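YghZ aldo-keto reductase (Escherichia coli, PDB 3N6Q) probably catalyses the NAD(P)H-dependent reduction of aldehydes or ketones to alcohols, as a TIM-barrel member of the aldo-keto reductase family. Local coordinates at residues 146-157 / 177-187. Sequence-based numbering, arbitrary orientation. Where two conformers were deposited one is given.
Sequences MEETASALAHAV and KMVELLREWKI
E147 O is gripped by two donors, S151 N at 2.9 Å and a water at 2.9 Å, and W185 NE1 donates to the same water at 3.1 Å, bridging the segments. Helices 146-158 and 172-183 are successive outer helices of the TIM barrel, joined through strand 162-168; the axes of 146-157 and 177-183 approach to 9.2 Å at a crossing angle of -52°. Bonds from I187 N to L182 O and K186 N to R183 O, with K186 at positive phi as the C-prime residue, define a Schellman motif ending the second helix. This turn presents W185 and I187 to A154: its CB makes a CH-pi contact 3.6 Å from the centroid of the indole five-membered ring, 13° off the normal, while I187 CD1 touches its CA and CB. A leucine in place of W185 has no indole N-H or flat ring, so the water would probably lose its NE1 donor and A154 CB its CH-pi partner. K186 of a second subunit adds a cation-pi contact to W185. L181 CB packs 3.7 Å from A150 CB, its CD1 and CD2 reaching M146 and E147, and L182 CD2 lies against A150 O. The M178 thioether doubles back (chi3 -45°), bringing CE to A150 CB and L153 CD1; M146 CE meets K177 CG. E147 OE2 and K177 NZ, 4.2 Å apart, too far for a salt bridge, share a second water, which donates to OE2 at 2.6 Å and accepts from NZ.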
loop_
_atom_site.group_PDB
_atom_site.type_symbol
_atom_site.label_atom_id
_atom_site.label_comp_id
_atom_site.label_asym_id
_atom_site.label_seq_id
_atom_site.Cartn_x
_atom_site.Cartn_y
_atom_site.Cartn_z
ATOM N N MET B 146 2.242 -23.262 -0.401
ATOM C CA MET B 146 3.058 -22.271 -1.095
ATOM C C MET B 146 2.294 -21.005 -1.397
ATOM O O MET B 146 2.883 -19.932 -1.616
ATOM C CB MET B 146 3.639 -22.913 -2.389
ATOM C CG MET B 146 4.698 -23.962 -2.074
ATOM S SD MET B 146 5.471 -24.447 -3.691
ATOM C CE MET B 146 4.320 -25.742 -4.103
ATOM N N GLU B 147 0.963 -21.050 -1.342
ATOM C CA GLU B 147 0.235 -19.814 -1.553
ATOM C C GLU B 147 0.571 -18.793 -0.387
ATOM O O GLU B 147 0.616 -17.563 -0.587
ATOM C CB GLU B 147 -1.248 -20.089 -1.463
ATOM C CG GLU B 147 -1.806 -20.823 -2.692
ATOM C CD GLU B 147 -1.571 -22.364 -2.700
ATOM O OE1 GLU B 147 -1.087 -23.018 -1.725
ATOM O OE2 GLU B 147 -1.894 -22.930 -3.773
ATOM N N GLU B 148 0.704 -19.336 0.798
ATOM C CA GLU B 148 1.045 -18.490 1.987
ATOM C C GLU B 148 2.466 -17.925 1.843
ATOM O O GLU B 148 2.698 -16.739 2.047
ATOM C CB GLU B 148 0.909 -19.304 3.274
ATOM C CG GLU B 148 1.312 -18.416 4.544
ATOM C CD GLU B 148 0.965 -19.081 5.880
ATOM O OE1 GLU B 148 0.123 -20.002 5.907
ATOM O OE2 GLU B 148 1.585 -18.727 6.905
ATOM N N THR B 149 3.434 -18.794 1.533
ATOM C CA THR B 149 4.797 -18.340 1.321
ATOM C C THR B 149 4.841 -17.300 0.189
ATOM O O THR B 149 5.464 -16.231 0.352
ATOM C CB THR B 149 5.686 -19.539 1.013
ATOM O OG1 THR B 149 5.602 -20.473 2.106
ATOM C CG2 THR B 149 7.150 -19.110 0.837
ATOM N N ALA B 150 4.160 -17.579 -0.951
ATOM C CA ALA B 150 4.144 -16.603 -2.070
ATOM C C ALA B 150 3.563 -15.277 -1.697
ATOM O O ALA B 150 4.031 -14.249 -2.182
ATOM C CB ALA B 150 3.428 -17.179 -3.336
ATOM N N SER B 151 2.449 -15.296 -0.940
ATOM C CA SER B 151 1.765 -14.074 -0.503
ATOM C C SER B 151 2.690 -13.264 0.380
ATOM O O SER B 151 2.727 -12.030 0.297
ATOM C CB SER B 151 0.501 -14.370 0.339
ATOM O OG SER B 151 -0.132 -13.132 0.693
ATOM N N ALA B 152 3.412 -13.975 1.233
ATOM C CA ALA B 152 4.433 -13.279 2.095
ATOM C C ALA B 152 5.503 -12.557 1.235
ATOM O O ALA B 152 5.838 -11.388 1.465
ATOM C CB ALA B 152 5.093 -14.257 3.064
ATOM N N LEU B 153 6.107 -13.283 0.310
ATOM C CA LEU B 153 7.030 -12.642 -0.631
ATOM C C LEU B 153 6.354 -11.463 -1.342
ATOM O O LEU B 153 6.996 -10.399 -1.476
ATOM C CB LEU B 153 7.546 -13.671 -1.677
ATOM C CG LEU B 153 8.296 -14.825 -1.066
ATOM C CD1 LEU B 153 8.661 -15.845 -2.247
ATOM C CD2 LEU B 153 9.570 -14.352 -0.350
ATOM N N ALA B 154 5.091 -11.609 -1.786
ATOM C CA ALA B 154 4.413 -10.513 -2.474
ATOM C C ALA B 154 4.251 -9.287 -1.583
ATOM O O ALA B 154 4.402 -8.167 -2.035
ATOM C CB ALA B 154 3.067 -10.929 -3.034
ATOM N N HIS B 155 3.901 -9.532 -0.323
ATOM C CA HIS B 155 3.787 -8.444 0.623
ATOM C C HIS B 155 5.128 -7.717 0.825
ATOM O O HIS B 155 5.159 -6.484 0.920
ATOM C CB HIS B 155 3.245 -8.983 1.955
ATOM C CG HIS B 155 2.950 -7.895 2.946
ATOM N ND1 HIS B 155 1.776 -7.159 2.903
ATOM C CD2 HIS B 155 3.727 -7.314 3.882
ATOM C CE1 HIS B 155 1.814 -6.240 3.850
ATOM N NE2 HIS B 155 2.967 -6.343 4.486
ATOM N N ALA B 156 6.238 -8.462 0.845
ATOM C CA ALA B 156 7.568 -7.832 0.985
ATOM C C ALA B 156 7.783 -6.864 -0.165
ATOM O O ALA B 156 8.306 -5.745 -0.017
ATOM C CB ALA B 156 8.689 -8.941 0.990
ATOM N N VAL B 157 7.400 -7.293 -1.357
ATOM C CA VAL B 157 7.561 -6.399 -2.534
ATOM C C VAL B 157 6.581 -5.226 -2.512
ATOM O O VAL B 157 6.970 -4.049 -2.681
ATOM C CB VAL B 157 7.400 -7.226 -3.883
ATOM C CG1 VAL B 157 7.513 -6.263 -5.150
ATOM C CG2 VAL B 157 8.499 -8.279 -3.935
ATOM N N LYS B 177 5.284 -23.917 -9.539
ATOM C CA LYS B 177 4.139 -23.456 -8.771
ATOM C C LYS B 177 4.403 -22.025 -8.231
ATOM O O LYS B 177 3.509 -21.173 -8.247
ATOM C CB LYS B 177 3.850 -24.448 -7.626
ATOM C CG LYS B 177 2.568 -24.094 -6.827
ATOM C CD LYS B 177 1.382 -23.852 -7.771
ATOM C CE LYS B 177 0.073 -23.986 -6.996
ATOM N NZ LYS B 177 -1.118 -23.719 -7.858
ATOM N N MET B 178 5.596 -21.790 -7.692
ATOM C CA MET B 178 5.857 -20.442 -7.097
ATOM C C MET B 178 5.790 -19.382 -8.169
ATOM O O MET B 178 5.340 -18.256 -7.953
ATOM C CB MET B 178 7.227 -20.380 -6.390
ATOM C CG MET B 178 7.372 -21.327 -5.190
ATOM S SD MET B 178 6.284 -20.679 -3.804
ATOM C CE MET B 178 6.806 -18.947 -3.982
ATOM N N VAL B 179 6.268 -19.715 -9.381
ATOM C CA VAL B 179 6.186 -18.755 -10.474
ATOM C C VAL B 179 4.761 -18.395 -10.748
ATOM O O VAL B 179 4.434 -17.191 -10.926
ATOM C CB VAL B 179 6.814 -19.333 -11.803
ATOM C CG1 VAL B 179 6.434 -18.433 -12.980
ATOM C CG2 VAL B 179 8.309 -19.445 -11.632
ATOM N N GLU B 180 3.895 -19.421 -10.817
ATOM C CA GLU B 180 2.482 -19.169 -11.133
ATOM C C GLU B 180 1.836 -18.361 -9.990
ATOM O O GLU B 180 0.992 -17.462 -10.242
ATOM C CB GLU B 180 1.733 -20.514 -11.327
ATOM C CG GLU B 180 2.304 -21.278 -12.566
ATOM C CD GLU B 180 1.900 -22.775 -12.685
ATOM O OE1 GLU B 180 1.327 -23.365 -11.734
ATOM O OE2 GLU B 180 2.287 -23.407 -13.711
ATOM N N LEU B 181 2.165 -18.744 -8.755
ATOM C CA LEU B 181 1.568 -18.063 -7.574
ATOM C C LEU B 181 1.981 -16.597 -7.517
ATOM O O LEU B 181 1.124 -15.698 -7.428
ATOM C CB LEU B 181 1.902 -18.803 -6.266
ATOM C CG LEU B 181 1.166 -20.139 -6.077
ATOM C CD1 LEU B 181 1.744 -20.815 -4.850
ATOM C CD2 LEU B 181 -0.403 -19.967 -6.000
ATOM N N LEU B 182 3.262 -16.322 -7.735
ATOM C CA LEU B 182 3.678 -14.942 -7.713
ATOM C C LEU B 182 3.090 -14.195 -8.907
ATOM O O LEU B 182 2.840 -12.998 -8.821
ATOM C CB LEU B 182 5.199 -14.855 -7.712
ATOM C CG LEU B 182 5.868 -15.333 -6.428
ATOM C CD1 LEU B 182 7.355 -15.600 -6.728
ATOM C CD2 LEU B 182 5.704 -14.253 -5.321
ATOM N N ARG B 183 2.916 -14.875 -10.057
ATOM C CA ARG B 183 2.300 -14.168 -11.196
ATOM C C ARG B 183 0.867 -13.697 -10.883
ATOM O O ARG B 183 0.400 -12.681 -11.423
ATOM C CB ARG B 183 2.288 -15.073 -12.445
ATOM C CG ARG B 183 1.494 -14.486 -13.615
ATOM C CD ARG B 183 1.580 -15.510 -14.748
ATOM N NE ARG B 183 2.983 -15.635 -15.149
ATOM C CZ ARG B 183 3.685 -16.765 -15.236
ATOM N NH1 ARG B 183 3.121 -17.962 -14.982
ATOM N NH2 ARG B 183 4.974 -16.672 -15.591
ATOM N N GLU B 184 0.180 -14.354 -9.934
ATOM C CA GLU B 184 -1.162 -13.848 -9.573
ATOM C C GLU B 184 -1.096 -12.468 -8.932
ATOM O O GLU B 184 -2.115 -11.756 -8.884
ATOM C CB GLU B 184 -1.915 -14.834 -8.667
ATOM C CG GLU B 184 -2.131 -16.216 -9.328
ATOM C CD GLU B 184 -2.669 -17.272 -8.358
ATOM O OE1 GLU B 184 -2.950 -16.924 -7.181
ATOM O OE2 GLU B 184 -2.790 -18.462 -8.757
ATOM N N TRP B 185 0.081 -12.137 -8.357
ATOM C CA TRP B 185 0.345 -10.825 -7.744
ATOM C C TRP B 185 1.069 -9.890 -8.715
ATOM O O TRP B 185 1.478 -8.777 -8.348
ATOM C CB TRP B 185 1.231 -11.047 -6.517
ATOM C CG TRP B 185 0.573 -11.812 -5.386
ATOM C CD1 TRP B 185 0.818 -13.098 -4.996
ATOM C CD2 TRP B 185 -0.322 -11.261 -4.420
ATOM N NE1 TRP B 185 0.050 -13.408 -3.897
ATOM C CE2 TRP B 185 -0.649 -12.280 -3.523
ATOM C CE3 TRP B 185 -0.921 -10.012 -4.284
ATOM C CZ2 TRP B 185 -1.509 -12.077 -2.445
ATOM C CZ3 TRP B 185 -1.832 -9.818 -3.236
ATOM C CH2 TRP B 185 -2.118 -10.846 -2.343
ATOM N N LYS B 186 1.165 -10.329 -9.973
ATOM C CA LYS B 186 1.927 -9.640 -11.000
ATOM C C LYS B 186 3.389 -9.417 -10.611
ATOM O O LYS B 186 3.972 -8.355 -10.905
ATOM C CB LYS B 186 1.250 -8.321 -11.376
ATOM C CG LYS B 186 -0.178 -8.542 -11.997
ATOM C CD LYS B 186 -0.920 -7.193 -12.249
ATOM C CE LYS B 186 -0.308 -6.487 -13.432
ATOM N NZ LYS B 186 -0.284 -7.378 -14.629
ATOM N N ILE B 187 3.988 -10.416 -9.966
ATOM C CA ILE B 187 5.385 -10.336 -9.604
ATOM C C ILE B 187 6.100 -11.522 -10.279
ATOM O O ILE B 187 5.652 -12.666 -10.141
ATOM C CB ILE B 187 5.512 -10.482 -8.061
ATOM C CG1 ILE B 187 4.897 -9.230 -7.413
ATOM C CG2 ILE B 187 7.015 -10.678 -7.652
ATOM C CD1 ILE B 187 4.769 -9.385 -5.910
HETATM O O HOH W 1 -0.687 -16.245 -2.804
HETATM O O HOH W 2 -3.081 -22.229 -5.969
#